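Local structure of chitosanase (Gynuella sunshinyii YC6258, 6X2Q) at residues P23-G28 with A41-F46; E116-P121 with A143-G148. The protein probably hydrolyses chitosan as a glycoside hydrolase family 46 chitosanase and is captured here with glucosamine units bound along its cleft. All blocks are in the same frame, centred on the assembly; numbering follows the deposited sequence.

Contact 1 of 2, residues P23-G28 with A41-F46; sequences PELQYG and AGRAGF. With GCS (2-amino-2-deoxy-beta-D-glucopyranose), chain C.
Tyr27 and Arg43 run side by side in the same direction, and their pairing carries most of the contact between the loop 23-28 and the turn 41-46. The arginine aliphatic chain does the touching: its CD lies 3.5 Å from Tyr27 CE1, and Arg43 CB sits over one face of the ring. The guanidinium itself is not stacked, since its plane is turned 69° from that of the ring. Two torsions of Arg43 explain this course. CG sits between the backbone N and the carbonyl carbon (chi1 55°), and after an extended step the chain bends at chi3 (-66°). Leu25 flanks the same arginine, with CD1 4.2 Å from Arg43 NE and CG over one guanidinium face. The polar ends meet beyond the two segments: Asp111 OD1 accepts a hydrogen bond from Tyr27 OH and forms a salt bridge with Arg43 NH1, so helix 104-129 ties both side chains together.

Nearer the backbone, Gly42 lies close to the loop, its CA directed at Tyr27 O (3.6 Å) in a nearly straight CA-H...O contact. Gly42 opens a type I beta turn ending at Gly45, which joins strands 39-41 and 46-47 as a beta hairpin. On the glycan side of that turn, Ala44 O accepts a weak bond of 3.2 Å from O6 of the chain C glucosamine. Within the loop, Gln26 NE2 reaches back to Glu24 O at 2.6 Å. The chemistry implies a join made largely by hydrocarbon contact along the arginine chain, with a backbone CA-H...O contact beside it and with the arginine charge and the tyrosine hydroxyl converging on one shared carboxylate.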
ATOM      1  N   PRO A  23       2.980  10.902  -9.477  1.00 41.03           N
ATOM      2  CA  PRO A  23       1.694  11.068  -8.788  1.00 41.35           C
ATOM      3  C   PRO A  23       0.521  10.437  -9.527  1.00 41.66           C
ATOM      4  O   PRO A  23      -0.562  10.343  -8.940  1.00 45.19           O
ATOM      5  CB  PRO A  23       1.543  12.588  -8.698  1.00 41.46           C
ATOM      6  CG  PRO A  23       2.237  13.078  -9.930  1.00 44.28           C
ATOM      7  CD  PRO A  23       3.378  12.123 -10.197  1.00 38.97           C
ATOM      8  N   GLU A  24       0.728   9.976 -10.749  1.00 42.90           N
ATOM      9  CA  GLU A  24      -0.349   9.299 -11.515  1.00 51.02           C
ATOM     10  C   GLU A  24      -0.502   7.852 -11.037  1.00 45.44           C
ATOM     11  O   GLU A  24       0.454   7.118 -11.097  1.00 40.88           O
ATOM     12  CB  GLU A  24      -0.106   9.370 -13.020  1.00 46.45           C
ATOM     13  N   LEU A  25      -1.681   7.493 -10.556  1.00 42.49           N
ATOM     14  CA  LEU A  25      -1.929   6.120 -10.138  1.00 42.28           C
ATOM     15  C   LEU A  25      -1.647   5.156 -11.290  1.00 41.99           C
ATOM     16  O   LEU A  25      -2.077   5.378 -12.426  1.00 39.72           O
ATOM     17  CB  LEU A  25      -3.377   5.983  -9.646  1.00 41.85           C
ATOM     18  CG  LEU A  25      -3.770   6.496  -8.249  1.00 41.73           C
ATOM     19  CD1 LEU A  25      -2.830   5.956  -7.181  1.00 45.44           C
ATOM     20  CD2 LEU A  25      -3.800   8.011  -8.191  1.00 47.50           C
ATOM     21  N   GLN A  26      -0.908   4.082 -11.004  1.00 37.80           N
ATOM     22  CA  GLN A  26      -0.476   3.149 -12.051  1.00 40.02           C
ATOM     23  C   GLN A  26      -1.451   1.970 -12.109  1.00 37.18           C
ATOM     24  O   GLN A  26      -1.172   0.862 -11.652  1.00 37.12           O
ATOM     25  CB  GLN A  26       0.963   2.697 -11.806  1.00 38.12           C
ATOM     26  CG  GLN A  26       1.997   3.822 -11.882  1.00 38.71           C
ATOM     27  CD  GLN A  26       1.933   4.582 -13.190  1.00 45.06           C
ATOM     28  OE1 GLN A  26       2.347   4.082 -14.238  1.00 48.02           O
ATOM     29  NE2 GLN A  26       1.392   5.798 -13.140  1.00 46.09           N
ATOM     30  N   TYR A  27      -2.631   2.229 -12.675  1.00 35.92           N
ATOM     31  CA  TYR A  27      -3.621   1.166 -12.818  1.00 32.11           C
ATOM     32  C   TYR A  27      -3.114   0.063 -13.744  1.00 31.72           C
ATOM     33  O   TYR A  27      -3.376  -1.122 -13.509  1.00 28.84           O
ATOM     34  CB  TYR A  27      -4.935   1.737 -13.358  1.00 34.89           C
ATOM     35  CG  TYR A  27      -5.762   2.558 -12.373  1.00 32.97           C
ATOM     36  CD1 TYR A  27      -6.682   1.944 -11.525  1.00 31.17           C
ATOM     37  CD2 TYR A  27      -5.638   3.944 -12.317  1.00 33.53           C
ATOM     38  CE1 TYR A  27      -7.437   2.685 -10.624  1.00 32.02           C
ATOM     39  CE2 TYR A  27      -6.384   4.700 -11.424  1.00 36.54           C
ATOM     40  CZ  TYR A  27      -7.294   4.063 -10.577  1.00 38.07           C
ATOM     41  OH  TYR A  27      -8.061   4.807  -9.682  1.00 33.17           O
ATOM     42  N   GLY A  28      -2.395   0.434 -14.812  1.00 31.38           N
ATOM     43  CA  GLY A  28      -1.929  -0.495 -15.823  1.00 32.19           C
ATOM     44  C   GLY A  28      -0.595  -1.163 -15.544  1.00 37.07           C
ATOM     45  O   GLY A  28      -0.092  -1.917 -16.388  1.00 38.56           O
ATOM     46  N   ALA A  41       0.731  -5.871  -9.524  1.00 35.85           N
ATOM     47  CA  ALA A  41      -0.029  -5.106 -10.507  1.00 37.24           C
ATOM     48  C   ALA A  41      -0.941  -4.081  -9.843  1.00 35.81           C
ATOM     49  O   ALA A  41      -1.366  -4.243  -8.692  1.00 34.86           O
ATOM     50  CB  ALA A  41      -0.874  -6.029 -11.407  1.00 33.97           C
ATOM     51  N   GLY A  42      -1.245  -3.025 -10.600  1.00 34.79           N
ATOM     52  CA  GLY A  42      -2.302  -2.101 -10.244  1.00 35.48           C
ATOM     53  C   GLY A  42      -1.843  -0.943  -9.387  1.00 37.02           C
ATOM     54  O   GLY A  42      -0.664  -0.758  -9.076  1.00 33.44           O
ATOM     55  N   ARG A  43      -2.828  -0.143  -8.988  1.00 32.41           N
ATOM     56  CA  ARG A  43      -2.546   1.082  -8.255  1.00 34.13           C
ATOM     57  C   ARG A  43      -2.079   0.809  -6.837  1.00 33.23           C
ATOM     58  O   ARG A  43      -1.426   1.666  -6.239  1.00 31.00           O
ATOM     59  CB  ARG A  43      -3.791   1.967  -8.223  1.00 32.91           C
ATOM     60  CG  ARG A  43      -5.010   1.258  -7.673  1.00 32.36           C
ATOM     61  CD  ARG A  43      -6.133   2.246  -7.368  1.00 33.66           C
ATOM     62  NE  ARG A  43      -5.758   3.137  -6.281  1.00 34.51           N
ATOM     63  CZ  ARG A  43      -6.587   3.978  -5.687  1.00 36.85           C
ATOM     64  NH1 ARG A  43      -7.851   4.043  -6.090  1.00 31.38           N
ATOM     65  NH2 ARG A  43      -6.143   4.751  -4.692  1.00 35.71           N
ATOM     66  N   ALA A  44      -2.410  -0.356  -6.281  1.00 35.41           N
ATOM     67  CA  ALA A  44      -1.977  -0.713  -4.937  1.00 34.59           C
ATOM     68  C   ALA A  44      -1.022  -1.899  -4.925  1.00 36.38           C
ATOM     69  O   ALA A  44      -0.764  -2.465  -3.857  1.00 36.12           O
ATOM     70  CB  ALA A  44      -3.183  -1.019  -4.051  1.00 34.42           C
ATOM     71  N   GLY A  45      -0.499  -2.301  -6.073  1.00 35.29           N
ATOM     72  CA  GLY A  45       0.417  -3.425  -6.080  1.00 36.03           C
ATOM     73  C   GLY A  45      -0.268  -4.721  -5.688  1.00 37.64           C
ATOM     74  O   GLY A  45       0.212  -5.445  -4.803  1.00 34.44           O
ATOM     75  N   PHE A  46      -1.417  -5.003  -6.305  1.00 28.89           N
ATOM     76  CA  PHE A  46      -2.020  -6.313  -6.130  1.00 35.28           C
ATOM     77  C   PHE A  46      -1.052  -7.376  -6.655  1.00 33.43           C
ATOM     78  O   PHE A  46      -0.234  -7.117  -7.542  1.00 34.57           O
ATOM     79  CB  PHE A  46      -3.375  -6.398  -6.850  1.00 35.36           C
ATOM     80  CG  PHE A  46      -4.244  -5.166  -6.692  1.00 29.82           C
ATOM     81  CD1 PHE A  46      -4.967  -4.947  -5.522  1.00 31.12           C
ATOM     82  CD2 PHE A  46      -4.356  -4.243  -7.728  1.00 29.58           C
ATOM     83  CE1 PHE A  46      -5.783  -3.816  -5.382  1.00 32.11           C
ATOM     84  CE2 PHE A  46      -5.169  -3.098  -7.605  1.00 30.41           C
ATOM     85  CZ  PHE A  46      -5.894  -2.890  -6.436  1.00 25.21           C
TER
HETATM   86  C1  GCS C 304       5.368  -4.854  -3.688  1.00 49.11           C
HETATM   87  C2  GCS C 304       6.036  -5.105  -2.226  1.00 44.14           C
HETATM   88  C3  GCS C 304       4.724  -5.502  -1.385  1.00 39.32           C
HETATM   89  C4  GCS C 304       3.400  -4.703  -1.646  1.00 44.32           C
HETATM   90  C5  GCS C 304       2.974  -4.057  -2.975  1.00 45.05           C
HETATM   91  C6  GCS C 304       2.394  -2.971  -2.673  1.00 43.90           C
HETATM   92  N2  GCS C 304       7.013  -6.037  -2.197  1.00 48.73           N
HETATM   93  O1  GCS C 304       6.444  -4.356  -4.374  1.00 53.74           O
HETATM   94  O3  GCS C 304       5.105  -5.042  -0.072  1.00 37.46           O
HETATM   95  O5  GCS C 304       4.264  -4.022  -3.713  1.00 45.65           O
HETATM   96  O6  GCS C 304       2.435  -2.040  -3.768  1.00 47.33           O

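Contact 2 of 2, residues E116-P121 with A143-G148; sequences ELYFQP and AIIQHG. With GCS (2-amino-2-deoxy-beta-D-glucopyranose), chain B; GCS (2-amino-2-deoxy-beta-D-glucopyranose), chain C; GCS (2-amino-2-deoxy-beta-D-glucopyranose), chain D.
Tyr118 packs against Ile144 and Ile145 where helices 104-129 and 134-147 form a nearly antiparallel helix pair, part of the mainly helical lysozyme-clan fold of family 46. The local axes approach to 9.1 Å and run at 149° to each other. Packing is tightest around Ile144: its CG2 touches both Tyr118 CB (3.6 Å) and Tyr118 O (3.5 Å), while CD1 reaches further along the neighbouring helix to Pro121 CB at 3.9 Å. Ile145 adds its CG1, 4.0 Å from Tyr118 CB, its side chain crossing the tyrosine at about a right angle. Between these two isoleucines the base of Tyr118 meets mainly hydrocarbon, with Ile144 O lying obliquely to the ring.

The looser side faces the glycan. With CG anti to its carbonyl carbon (chi1 -60°), Tyr118 extends its ring from the helix interface toward the sugars; Leu117 CB covers one face, 3.8 Å above the centre. The hydroxyl is hydrogen-bonded to Asp52, and O3 of the chain B glucosamine lies at the ring edge, near its plane. Here sugar atoms replace close-packed side chains, and Ile145 CG2 comes no nearer than 4.0 Å to C6 of the chain C unit. Helix 134-147 ends against the saccharides. The side-chain amide of Gln146 is hydrogen-bonded to Arg188 and Ser207, while O3 of the chain C glucosamine approaches Gln146 O implausibly closely, making that bond's length doubtful. Two residues later Gly148, with positive phi, brings its CA to 3.5 Å from O4 of the chain B unit, so backbone alone meets the sugar there.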
ATOM      1  N   GLU A 116     -11.721  -1.469   0.141  1.00 30.24           N
ATOM      2  CA  GLU A 116     -12.113  -2.564   1.024  1.00 35.15           C
ATOM      3  C   GLU A 116     -10.916  -3.164   1.764  1.00 34.33           C
ATOM      4  O   GLU A 116     -11.011  -3.461   2.961  1.00 29.55           O
ATOM      5  CB  GLU A 116     -12.839  -3.656   0.230  1.00 37.65           C
ATOM      6  CG  GLU A 116     -13.454  -4.755   1.116  1.00 44.90           C
ATOM      7  CD  GLU A 116     -13.361  -6.188   0.538  1.00 54.00           C
ATOM      8  OE1 GLU A 116     -14.213  -7.028   0.915  1.00 57.46           O
ATOM      9  OE2 GLU A 116     -12.437  -6.485  -0.260  1.00 49.01           O
ATOM     10  N   LEU A 117      -9.797  -3.395   1.072  1.00 32.00           N
ATOM     11  CA  LEU A 117      -8.704  -4.084   1.756  1.00 32.41           C
ATOM     12  C   LEU A 117      -7.792  -3.134   2.535  1.00 33.60           C
ATOM     13  O   LEU A 117      -7.269  -3.508   3.592  1.00 35.57           O
ATOM     14  CB  LEU A 117      -7.859  -4.886   0.758  1.00 34.32           C
ATOM     15  CG  LEU A 117      -8.477  -6.102   0.060  1.00 38.60           C
ATOM     16  CD1 LEU A 117      -7.439  -6.751  -0.822  1.00 36.88           C
ATOM     17  CD2 LEU A 117      -9.054  -7.127   1.049  1.00 35.54           C
ATOM     18  N   TYR A 118      -7.577  -1.917   2.045  1.00 29.53           N
ATOM     19  CA  TYR A 118      -6.489  -1.100   2.576  1.00 29.15           C
ATOM     20  C   TYR A 118      -6.964   0.189   3.228  1.00 29.46           C
ATOM     21  O   TYR A 118      -6.637   0.432   4.396  1.00 30.30           O
ATOM     22  CB  TYR A 118      -5.472  -0.813   1.458  1.00 25.05           C
ATOM     23  CG  TYR A 118      -4.907  -2.116   0.940  1.00 33.50           C
ATOM     24  CD1 TYR A 118      -4.350  -3.044   1.819  1.00 28.33           C
ATOM     25  CD2 TYR A 118      -4.992  -2.454  -0.405  1.00 35.31           C
ATOM     26  CE1 TYR A 118      -3.876  -4.250   1.370  1.00 34.54           C
ATOM     27  CE2 TYR A 118      -4.504  -3.668  -0.865  1.00 35.31           C
ATOM     28  CZ  TYR A 118      -3.952  -4.557   0.031  1.00 33.92           C
ATOM     29  OH  TYR A 118      -3.488  -5.759  -0.411  1.00 34.26           O
ATOM     30  N   PHE A 119      -7.736   1.022   2.522  1.00 27.13           N
ATOM     31  CA  PHE A 119      -8.054   2.337   3.070  1.00 32.56           C
ATOM     32  C   PHE A 119      -8.983   2.224   4.271  1.00 30.95           C
ATOM     33  O   PHE A 119      -8.708   2.790   5.337  1.00 29.57           O
ATOM     34  CB  PHE A 119      -8.671   3.244   2.009  1.00 36.72           C
ATOM     35  CG  PHE A 119      -8.964   4.632   2.515  1.00 38.98           C
ATOM     36  CD1 PHE A 119      -7.931   5.523   2.760  1.00 33.41           C
ATOM     37  CD2 PHE A 119     -10.272   5.033   2.790  1.00 37.65           C
ATOM     38  CE1 PHE A 119      -8.195   6.798   3.246  1.00 35.55           C
ATOM     39  CE2 PHE A 119     -10.540   6.310   3.280  1.00 35.57           C
ATOM     40  CZ  PHE A 119      -9.495   7.189   3.507  1.00 36.11           C
ATOM     41  N   GLN A 120     -10.091   1.505   4.124  1.00 28.41           N
ATOM     42  CA  GLN A 120     -11.034   1.445   5.237  1.00 32.19           C
ATOM     43  C   GLN A 120     -10.432   0.700   6.420  1.00 28.19           C
ATOM     44  O   GLN A 120     -10.507   1.213   7.549  1.00 32.78           O
ATOM     45  CB  GLN A 120     -12.377   0.857   4.772  1.00 32.92           C
ATOM     46  CG  GLN A 120     -13.153   1.714   3.751  1.00 30.68           C
ATOM     47  CD  GLN A 120     -13.630   3.072   4.303  1.00 45.41           C
ATOM     48  OE1 GLN A 120     -13.819   3.242   5.514  1.00 46.07           O
ATOM     49  NE2 GLN A 120     -13.821   4.046   3.404  1.00 41.82           N
ATOM     50  N   PRO A 121      -9.801  -0.463   6.253  1.00 29.39           N
ATOM     51  CA  PRO A 121      -9.127  -1.054   7.422  1.00 32.83           C
ATOM     52  C   PRO A 121      -8.077  -0.143   8.051  1.00 30.21           C
ATOM     53  O   PRO A 121      -7.962  -0.121   9.282  1.00 33.81           O
ATOM     54  CB  PRO A 121      -8.517  -2.343   6.855  1.00 30.90           C
ATOM     55  CG  PRO A 121      -9.442  -2.714   5.757  1.00 30.99           C
ATOM     56  CD  PRO A 121      -9.835  -1.406   5.120  1.00 30.60           C
ATOM     57  N   ALA A 143       1.548   2.143   5.029  1.00 29.70           N
ATOM     58  CA  ALA A 143       2.063   0.899   5.596  1.00 30.83           C
ATOM     59  C   ALA A 143       1.133  -0.277   5.307  1.00 28.61           C
ATOM     60  O   ALA A 143       1.598  -1.393   5.031  1.00 27.90           O
ATOM     61  CB  ALA A 143       2.295   1.054   7.108  1.00 27.67           C
ATOM     62  N   ILE A 144      -0.185  -0.068   5.364  1.00 26.45           N
ATOM     63  CA  ILE A 144      -1.051  -1.215   5.093  1.00 28.98           C
ATOM     64  C   ILE A 144      -0.887  -1.676   3.646  1.00 26.54           C
ATOM     65  O   ILE A 144      -0.973  -2.871   3.358  1.00 23.41           O
ATOM     66  CB  ILE A 144      -2.529  -0.912   5.443  1.00 28.57           C
ATOM     67  CG1 ILE A 144      -3.245  -2.196   5.886  1.00 29.53           C
ATOM     68  CG2 ILE A 144      -3.263  -0.290   4.278  1.00 24.90           C
ATOM     69  CD1 ILE A 144      -4.646  -1.983   6.402  1.00 26.41           C
ATOM     70  N   ILE A 145      -0.580  -0.757   2.731  1.00 26.64           N
ATOM     71  CA  ILE A 145      -0.485  -1.126   1.323  1.00 28.70           C
ATOM     72  C   ILE A 145       0.753  -1.979   1.061  1.00 31.96           C
ATOM     73  O   ILE A 145       0.692  -2.979   0.332  1.00 33.17           O
ATOM     74  CB  ILE A 145      -0.498   0.137   0.448  1.00 29.95           C
ATOM     75  CG1 ILE A 145      -1.934   0.657   0.311  1.00 32.90           C
ATOM     76  CG2 ILE A 145       0.132  -0.152  -0.934  1.00 30.90           C
ATOM     77  CD1 ILE A 145      -2.006   2.065  -0.171  1.00 36.58           C
ATOM     78  N   GLN A 146       1.892  -1.597   1.654  1.00 32.28           N
ATOM     79  CA  GLN A 146       3.156  -2.285   1.429  1.00 28.92           C
ATOM     80  C   GLN A 146       3.289  -3.520   2.317  1.00 31.78           C
ATOM     81  O   GLN A 146       3.791  -4.549   1.870  1.00 30.99           O
ATOM     82  CB  GLN A 146       4.324  -1.314   1.667  1.00 30.88           C
ATOM     83  CG  GLN A 146       5.713  -1.944   1.512  1.00 35.34           C
ATOM     84  CD  GLN A 146       6.860  -0.940   1.558  1.00 35.72           C
ATOM     85  OE1 GLN A 146       6.869  -0.002   2.355  1.00 29.76           O
ATOM     86  NE2 GLN A 146       7.853  -1.159   0.710  1.00 37.94           N
ATOM     87  N   HIS A 147       2.847  -3.444   3.574  1.00 33.27           N
ATOM     88  CA  HIS A 147       3.047  -4.533   4.528  1.00 31.71           C
ATOM     89  C   HIS A 147       1.865  -5.484   4.634  1.00 32.65           C
ATOM     90  O   HIS A 147       2.033  -6.588   5.169  1.00 29.07           O
ATOM     91  CB  HIS A 147       3.324  -3.970   5.933  1.00 29.82           C
ATOM     92  CG  HIS A 147       4.522  -3.077   6.001  1.00 35.76           C
ATOM     93  ND1 HIS A 147       5.708  -3.467   6.590  1.00 30.80           N
ATOM     94  CD2 HIS A 147       4.721  -1.814   5.550  1.00 32.21           C
ATOM     95  CE1 HIS A 147       6.581  -2.479   6.503  1.00 30.61           C
ATOM     96  NE2 HIS A 147       6.011  -1.467   5.877  1.00 31.60           N
ATOM     97  N   GLY A 148       0.676  -5.065   4.196  1.00 32.05           N
ATOM     98  CA  GLY A 148      -0.517  -5.885   4.305  1.00 33.74           C
ATOM     99  C   GLY A 148      -1.090  -5.881   5.706  1.00 35.32           C
ATOM    100  O   GLY A 148      -0.470  -5.338   6.629  1.00 30.53           O
TER
HETATM  101  C1  GCS B   1       1.439  -6.320  -0.691  1.00 39.40           C
HETATM  102  C2  GCS B   1       0.196  -7.118  -1.030  1.00 42.52           C
HETATM  103  C3  GCS B   1      -0.544  -7.434   0.237  1.00 40.20           C
HETATM  104  C4  GCS B   1       0.315  -8.232   1.206  1.00 35.13           C
HETATM  105  C5  GCS B   1       1.687  -7.551   1.186  1.00 43.75           C
HETATM  106  C6  GCS B   1       2.787  -8.223   1.961  1.00 36.44           C
HETATM  107  N2  GCS B   1      -0.648  -6.511  -1.993  1.00 29.72           N
HETATM  108  O1  GCS B   1       2.290  -5.930  -1.768  1.00 36.30           O
HETATM  109  O3  GCS B   1      -1.632  -8.178  -0.136  1.00 31.68           O
HETATM  110  O4  GCS B   1      -0.296  -8.612   2.130  1.00 36.66           O
HETATM  111  O5  GCS B   1       2.186  -7.311  -0.104  1.00 40.98           O
HETATM  112  O6  GCS B   1       2.765  -9.607   1.851  1.00 42.95           O
HETATM  113  C1  GCS C 304       5.368  -4.854  -3.688  1.00 49.11           C
HETATM  114  C2  GCS C 304       6.036  -5.105  -2.226  1.00 44.14           C
HETATM  115  C3  GCS C 304       4.724  -5.502  -1.385  1.00 39.32           C
HETATM  116  C4  GCS C 304       3.400  -4.703  -1.646  1.00 44.32           C
HETATM  117  C5  GCS C 304       2.974  -4.057  -2.975  1.00 45.05           C
HETATM  118  C6  GCS C 304       2.394  -2.971  -2.673  1.00 43.90           C
HETATM  119  N2  GCS C 304       7.013  -6.037  -2.197  1.00 48.73           N
HETATM  120  O1  GCS C 304       6.444  -4.356  -4.374  1.00 53.74           O
HETATM  121  O3  GCS C 304       5.105  -5.042  -0.072  1.00 37.46           O
HETATM  122  O5  GCS C 304       4.264  -4.022  -3.713  1.00 45.65           O
HETATM  123  O6  GCS C 304       2.435  -2.040  -3.768  1.00 47.33           O
HETATM  124  C1  GCS D   2      -1.518  -9.247   2.503  1.00 41.12           C
HETATM  125  C2  GCS D   2      -1.535  -9.961   3.812  1.00 39.65           C
HETATM  126  C3  GCS D   2      -2.772 -10.807   3.894  1.00 42.11           C
HETATM  127  C4  GCS D   2      -4.040  -9.982   3.881  1.00 40.65           C
HETATM  128  C5  GCS D   2      -3.851  -8.966   2.753  1.00 44.28           C
HETATM  129  C6  GCS D   2      -4.850  -7.852   2.792  1.00 36.16           C
HETATM  130  N2  GCS D   2      -0.436 -10.827   3.889  1.00 40.78           N
HETATM  131  O3  GCS D   2      -2.688 -11.523   5.075  1.00 36.29           O
HETATM  132  O4  GCS D   2      -5.052 -10.573   4.241  1.00 42.15           O
HETATM  133  O5  GCS D   2      -2.585  -8.358   2.656  1.00 41.55           O
HETATM  134  O6  GCS D   2      -4.519  -7.004   3.832  1.00 43.17           O

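How the contacts relate
The two contacts lie in series along the chain, their centres 14 Å apart, and differ in depth. Contact 1 is a surface contact joining loops around a small antiparallel sheet; contact 2 is buried between two helices. Helix 104-129 serves both, supplying Asp111 beside contact 1 and residues 116-121 to contact 2. In the first, a charged and a phenolic end share Asp111 outside the pair, whereas apolar packing of isoleucine, tyrosine and proline dominates the second. They meet where Ala44 O packs on Ile145 CG2 at 3.8 Å, and both touch the chain C glucosamine through backbone oxygens. The hairpin turn and the helix end thus contribute to the same sugar site from different elements.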